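Protein Pcdhgb2 (Mus musculus, PDB 5SZR) is probably a calcium-dependent cell-adhesion protein that may help set up and maintain specific neuronal connections in the brain, represented here by its extracellular cadherin domains 3 to 6. Local coordinates at residues W366-L379 and L382-L395. Residues are numbered along the deposited sequence; the frame is centred on the assembly and turned at random.
Sequences WLSYHVLQASDPGL and LGLRTGEVRTARAL
The guanidinium of Arg385 lies flat on one face of the Trp366 indole, the planes only 3° apart, in a stacked cation-pi contact with CZ 3.6 Å from the centroid of the five-membered ring. At the guanidinium's own edge, Arg385 NH1 donates a hydrogen bond to Leu367 O at 3.1 Å, the nitrogen lying above the carbonyl plane; a bend at chi2 (-63°) folds the arginine back to both partners. The Tyr369 ring takes Gly387 CA over one face, 3.7 Å from the ring centroid, a CH-pi contact in which the turn at Gly387, of positive phi, comes right up to the ring. Leu384 O lies at the edge of this ring and accepts a hydrogen bond from Tyr369 N at 2.7 Å. A water bridges Tyr369 O and Leu382 O, while Leu382 CD2 packs against Val371 CG2 at 3.7 Å.

Farther along, Arg393 NH1 meets Asp376 OD2 on its syn side in a salt bridge whose 2.5 Å length is unusually short and doubtful, with carboxylate and guanidinium inclined at 74°. Leu379 CD1 lies over one face of that guanidinium and also touches Leu395 CD1, and Ala392 N donates to Leu379 O at 2.7 Å. Asp399 also salt-bridges Arg393 NH1, which probably offsets the closeness of the two carboxylates.

The contact joins the two sheets of the C-terminal cadherin domain: strand 368-374 pairs with strand 402-410 at the border of one, whereas strand 388-391 lies between 350-357 and 380-382 in the other. Tyr369 reaches Val354 and Val409 between them, Leu379 and Leu395 both pack on Phe427 of strand 418-428, and Leu367 adjoins the calcium-binding residues Asp358 and Asp411.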
loop_
_atom_site.group_PDB
_atom_site.type_symbol
_atom_site.label_atom_id
_atom_site.label_comp_id
_atom_site.label_asym_id
_atom_site.label_seq_id
_atom_site.Cartn_x
_atom_site.Cartn_y
_atom_site.Cartn_z
ATOM N N TRP A 366 -49.168 13.644 12.227
ATOM C CA TRP A 366 -50.328 12.757 12.285
ATOM C C TRP A 366 -51.240 13.234 13.414
ATOM O O TRP A 366 -50.931 13.049 14.596
ATOM C CB TRP A 366 -49.901 11.308 12.497
ATOM C CG TRP A 366 -50.988 10.314 12.196
ATOM C CD1 TRP A 366 -52.194 10.570 11.600
ATOM C CD2 TRP A 366 -50.977 8.911 12.489
ATOM N NE1 TRP A 366 -52.925 9.410 11.496
ATOM C CE2 TRP A 366 -52.200 8.378 12.034
ATOM C CE3 TRP A 366 -50.052 8.056 13.092
ATOM C CZ2 TRP A 366 -52.521 7.029 12.162
ATOM C CZ3 TRP A 366 -50.369 6.710 13.212
ATOM C CH2 TRP A 366 -51.594 6.211 12.748
ATOM N N LEU A 367 -52.361 13.843 13.056
ATOM C CA LEU A 367 -53.180 14.533 14.040
ATOM C C LEU A 367 -54.216 13.606 14.655
ATOM O O LEU A 367 -54.765 12.725 13.986
ATOM C CB LEU A 367 -53.861 15.747 13.410
ATOM C CG LEU A 367 -52.839 16.700 12.795
ATOM C CD1 LEU A 367 -53.492 18.016 12.418
ATOM C CD2 LEU A 367 -51.655 16.918 13.742
ATOM N N SER A 368 -54.466 13.805 15.944
ATOM C CA SER A 368 -55.489 13.080 16.676
ATOM C C SER A 368 -56.224 14.073 17.561
ATOM O O SER A 368 -55.611 15.001 18.099
ATOM C CB SER A 368 -54.897 11.955 17.523
ATOM O OG SER A 368 -54.313 12.476 18.703
ATOM N N TYR A 369 -57.529 13.866 17.714
ATOM C CA TYR A 369 -58.431 14.826 18.334
ATOM C C TYR A 369 -58.974 14.253 19.635
ATOM O O TYR A 369 -59.441 13.112 19.665
ATOM C CB TYR A 369 -59.572 15.169 17.375
ATOM C CG TYR A 369 -59.093 15.819 16.094
ATOM C CD1 TYR A 369 -59.123 17.200 15.945
ATOM C CD2 TYR A 369 -58.600 15.054 15.039
ATOM C CE1 TYR A 369 -58.683 17.803 14.783
ATOM C CE2 TYR A 369 -58.151 15.649 13.867
ATOM C CZ TYR A 369 -58.192 17.023 13.747
ATOM O OH TYR A 369 -57.753 17.624 12.588
ATOM N N HIS A 370 -58.917 15.045 20.705
ATOM C CA HIS A 370 -59.272 14.572 22.035
ATOM C C HIS A 370 -60.165 15.580 22.742
ATOM O O HIS A 370 -59.997 16.793 22.583
ATOM C CB HIS A 370 -58.022 14.322 22.881
ATOM C CG HIS A 370 -57.021 13.425 22.225
ATOM N ND1 HIS A 370 -56.962 12.070 22.471
ATOM C CD2 HIS A 370 -56.040 13.690 21.330
ATOM C CE1 HIS A 370 -55.984 11.539 21.758
ATOM N NE2 HIS A 370 -55.411 12.500 21.056
ATOM N N VAL A 371 -61.115 15.066 23.522
ATOM C CA VAL A 371 -61.940 15.886 24.403
ATOM C C VAL A 371 -61.210 16.036 25.729
ATOM O O VAL A 371 -60.951 15.043 26.417
ATOM C CB VAL A 371 -63.330 15.264 24.614
ATOM C CG1 VAL A 371 -64.091 16.018 25.715
ATOM C CG2 VAL A 371 -64.126 15.277 23.320
ATOM N N LEU A 372 -60.876 17.272 26.096
ATOM C CA LEU A 372 -60.270 17.495 27.402
ATOM C C LEU A 372 -61.324 17.723 28.480
ATOM O O LEU A 372 -61.202 17.192 29.591
ATOM C CB LEU A 372 -59.307 18.684 27.346
ATOM C CG LEU A 372 -58.232 18.652 26.254
ATOM C CD1 LEU A 372 -57.366 19.905 26.330
ATOM C CD2 LEU A 372 -57.365 17.387 26.339
ATOM N N GLN A 373 -62.363 18.498 28.168
ATOM C CA GLN A 373 -63.440 18.784 29.104
ATOM C C GLN A 373 -64.765 18.694 28.368
ATOM O O GLN A 373 -64.858 19.073 27.196
ATOM C CB GLN A 373 -63.283 20.171 29.734
ATOM C CG GLN A 373 -62.037 20.337 30.577
ATOM C CD GLN A 373 -61.776 21.781 30.957
ATOM O OE1 GLN A 373 -62.452 22.697 30.483
ATOM N NE2 GLN A 373 -60.787 21.994 31.817
ATOM N N ALA A 374 -65.782 18.185 29.058
ATOM C CA ALA A 374 -67.122 18.073 28.500
ATOM C C ALA A 374 -68.136 18.355 29.594
ATOM O O ALA A 374 -68.021 17.810 30.697
ATOM C CB ALA A 374 -67.364 16.684 27.903
ATOM N N SER A 375 -69.123 19.207 29.295
ATOM C CA SER A 375 -70.173 19.471 30.273
ATOM C C SER A 375 -71.060 18.254 30.495
ATOM O O SER A 375 -71.710 18.155 31.540
ATOM C CB SER A 375 -71.018 20.677 29.848
ATOM O OG SER A 375 -71.442 20.567 28.501
ATOM N N ASP A 376 -71.095 17.325 29.542
ATOM C CA ASP A 376 -71.805 16.059 29.712
ATOM C C ASP A 376 -71.063 15.014 28.898
ATOM O O ASP A 376 -71.288 14.882 27.684
ATOM C CB ASP A 376 -73.266 16.160 29.285
ATOM C CG ASP A 376 -74.069 14.931 29.660
ATOM O OD1 ASP A 376 -73.621 14.172 30.545
ATOM O OD2 ASP A 376 -75.154 14.725 29.076
ATOM N N PRO A 377 -70.160 14.258 29.521
ATOM C CA PRO A 377 -69.398 13.254 28.769
ATOM C C PRO A 377 -70.319 12.188 28.198
ATOM O O PRO A 377 -71.190 11.656 28.888
ATOM C CB PRO A 377 -68.441 12.675 29.819
ATOM C CG PRO A 377 -68.418 13.686 30.929
ATOM C CD PRO A 377 -69.780 14.291 30.941
ATOM N N GLY A 378 -70.119 11.879 26.918
ATOM C CA GLY A 378 -70.894 10.874 26.232
ATOM C C GLY A 378 -72.061 11.414 25.434
ATOM O O GLY A 378 -72.602 10.689 24.592
ATOM N N LEU A 379 -72.471 12.657 25.684
ATOM C CA LEU A 379 -73.480 13.273 24.831
ATOM C C LEU A 379 -72.939 13.491 23.424
ATOM O O LEU A 379 -73.623 13.205 22.434
ATOM C CB LEU A 379 -73.943 14.599 25.435
ATOM C CG LEU A 379 -75.028 15.308 24.631
ATOM C CD1 LEU A 379 -76.264 14.426 24.561
ATOM C CD2 LEU A 379 -75.356 16.659 25.244
ATOM N N LEU A 382 -66.172 12.598 19.565
ATOM C CA LEU A 382 -65.153 13.332 18.821
ATOM C C LEU A 382 -64.276 12.328 18.085
ATOM O O LEU A 382 -63.569 11.535 18.717
ATOM C CB LEU A 382 -64.321 14.213 19.754
ATOM C CG LEU A 382 -63.177 14.986 19.096
ATOM C CD1 LEU A 382 -63.712 15.919 18.017
ATOM C CD2 LEU A 382 -62.384 15.758 20.135
ATOM N N GLY A 383 -64.329 12.354 16.755
ATOM C CA GLY A 383 -63.556 11.434 15.940
ATOM C C GLY A 383 -62.066 11.541 16.185
ATOM O O GLY A 383 -61.470 12.601 15.966
ATOM N N LEU A 384 -61.463 10.442 16.655
ATOM C CA LEU A 384 -60.051 10.458 17.023
ATOM C C LEU A 384 -59.180 10.978 15.888
ATOM O O LEU A 384 -58.272 11.786 16.113
ATOM C CB LEU A 384 -59.600 9.055 17.435
ATOM C CG LEU A 384 -58.119 8.913 17.792
ATOM C CD1 LEU A 384 -57.748 9.874 18.909
ATOM C CD2 LEU A 384 -57.804 7.486 18.192
ATOM N N ARG A 385 -59.442 10.534 14.659
ATOM C CA ARG A 385 -58.675 10.981 13.506
ATOM C C ARG A 385 -59.426 11.957 12.615
ATOM O O ARG A 385 -58.790 12.639 11.807
ATOM C CB ARG A 385 -58.234 9.780 12.656
ATOM C CG ARG A 385 -57.355 8.789 13.390
ATOM C CD ARG A 385 -56.048 9.429 13.825
ATOM N NE ARG A 385 -55.115 8.449 14.372
ATOM C CZ ARG A 385 -53.912 8.754 14.851
ATOM N NH1 ARG A 385 -53.497 10.014 14.846
ATOM N NH2 ARG A 385 -53.120 7.800 15.326
ATOM N N THR A 386 -60.747 12.045 12.735
ATOM C CA THR A 386 -61.514 12.907 11.844
ATOM C C THR A 386 -61.777 14.292 12.426
ATOM O O THR A 386 -61.927 15.258 11.667
ATOM C CB THR A 386 -62.845 12.240 11.485
ATOM O OG1 THR A 386 -63.644 12.101 12.666
ATOM C CG2 THR A 386 -62.599 10.861 10.887
ATOM N N GLY A 387 -61.814 14.427 13.747
ATOM C CA GLY A 387 -62.196 15.704 14.312
ATOM C C GLY A 387 -63.648 16.059 14.081
ATOM O O GLY A 387 -64.017 17.234 14.171
ATOM N N GLU A 388 -64.478 15.069 13.760
ATOM C CA GLU A 388 -65.908 15.283 13.603
ATOM C C GLU A 388 -66.580 15.246 14.968
ATOM O O GLU A 388 -66.373 14.309 15.746
ATOM C CB GLU A 388 -66.508 14.217 12.686
ATOM C CG GLU A 388 -65.898 14.186 11.294
ATOM C CD GLU A 388 -66.333 12.976 10.492
ATOM O OE1 GLU A 388 -66.956 12.067 11.080
ATOM O OE2 GLU A 388 -66.051 12.932 9.274
ATOM N N VAL A 389 -67.370 16.273 15.259
ATOM C CA VAL A 389 -68.111 16.378 16.509
ATOM C C VAL A 389 -69.541 15.942 16.225
ATOM O O VAL A 389 -70.285 16.639 15.526
ATOM C CB VAL A 389 -68.063 17.804 17.072
ATOM C CG1 VAL A 389 -68.949 17.923 18.313
ATOM C CG2 VAL A 389 -66.627 18.208 17.374
ATOM N N ARG A 390 -69.932 14.789 16.759
ATOM C CA ARG A 390 -71.258 14.239 16.533
ATOM C C ARG A 390 -71.978 14.031 17.858
ATOM O O ARG A 390 -71.355 13.894 18.915
ATOM C CB ARG A 390 -71.181 12.914 15.762
ATOM C CG ARG A 390 -70.611 13.075 14.359
ATOM C CD ARG A 390 -70.282 11.750 13.683
ATOM N NE ARG A 390 -69.715 11.978 12.356
ATOM C CZ ARG A 390 -70.424 12.010 11.232
ATOM N NH1 ARG A 390 -71.735 11.816 11.265
ATOM N NH2 ARG A 390 -69.823 12.236 10.071
ATOM N N THR A 391 -73.307 14.027 17.797
ATOM C CA THR A 391 -74.083 13.555 18.934
ATOM C C THR A 391 -73.931 12.044 19.040
ATOM O O THR A 391 -73.917 11.336 18.030
ATOM C CB THR A 391 -75.562 13.925 18.790
ATOM O OG1 THR A 391 -76.119 13.257 17.652
ATOM C CG2 THR A 391 -75.734 15.433 18.622
ATOM N N ALA A 392 -73.796 11.550 20.269
ATOM C CA ALA A 392 -73.617 10.126 20.497
ATOM C C ALA A 392 -74.858 9.447 21.053
ATOM O O ALA A 392 -74.931 8.213 21.027
ATOM C CB ALA A 392 -72.435 9.876 21.444
ATOM N N ARG A 393 -75.826 10.211 21.551
ATOM C CA ARG A 393 -77.046 9.644 22.101
ATOM C C ARG A 393 -78.173 10.652 21.921
ATOM O O ARG A 393 -77.939 11.855 21.771
ATOM C CB ARG A 393 -76.880 9.282 23.582
ATOM C CG ARG A 393 -76.787 10.488 24.507
ATOM C CD ARG A 393 -76.921 10.083 25.964
ATOM N NE ARG A 393 -77.249 11.221 26.821
ATOM C CZ ARG A 393 -76.358 11.906 27.532
ATOM N NH1 ARG A 393 -76.753 12.926 28.283
ATOM N NH2 ARG A 393 -75.074 11.565 27.496
ATOM N N ALA A 394 -79.403 10.145 21.927
ATOM C CA ALA A 394 -80.554 11.029 21.852
ATOM C C ALA A 394 -80.554 11.972 23.047
ATOM O O ALA A 394 -80.263 11.570 24.177
ATOM C CB ALA A 394 -81.853 10.225 21.809
ATOM N N LEU A 395 -80.856 13.239 22.787
ATOM C CA LEU A 395 -80.860 14.233 23.848
ATOM C C LEU A 395 -81.947 13.916 24.870
ATOM O O LEU A 395 -83.096 13.643 24.511
ATOM C CB LEU A 395 -81.068 15.624 23.255
ATOM C CG LEU A 395 -80.748 16.788 24.186
ATOM C CD1 LEU A 395 -79.317 16.689 24.674
ATOM C CD2 LEU A 395 -80.983 18.103 23.472
HETATM O O HOH W 1 -61.577 11.468 20.643
HETATM O O HOH W 2 -60.065 17.496 10.365
#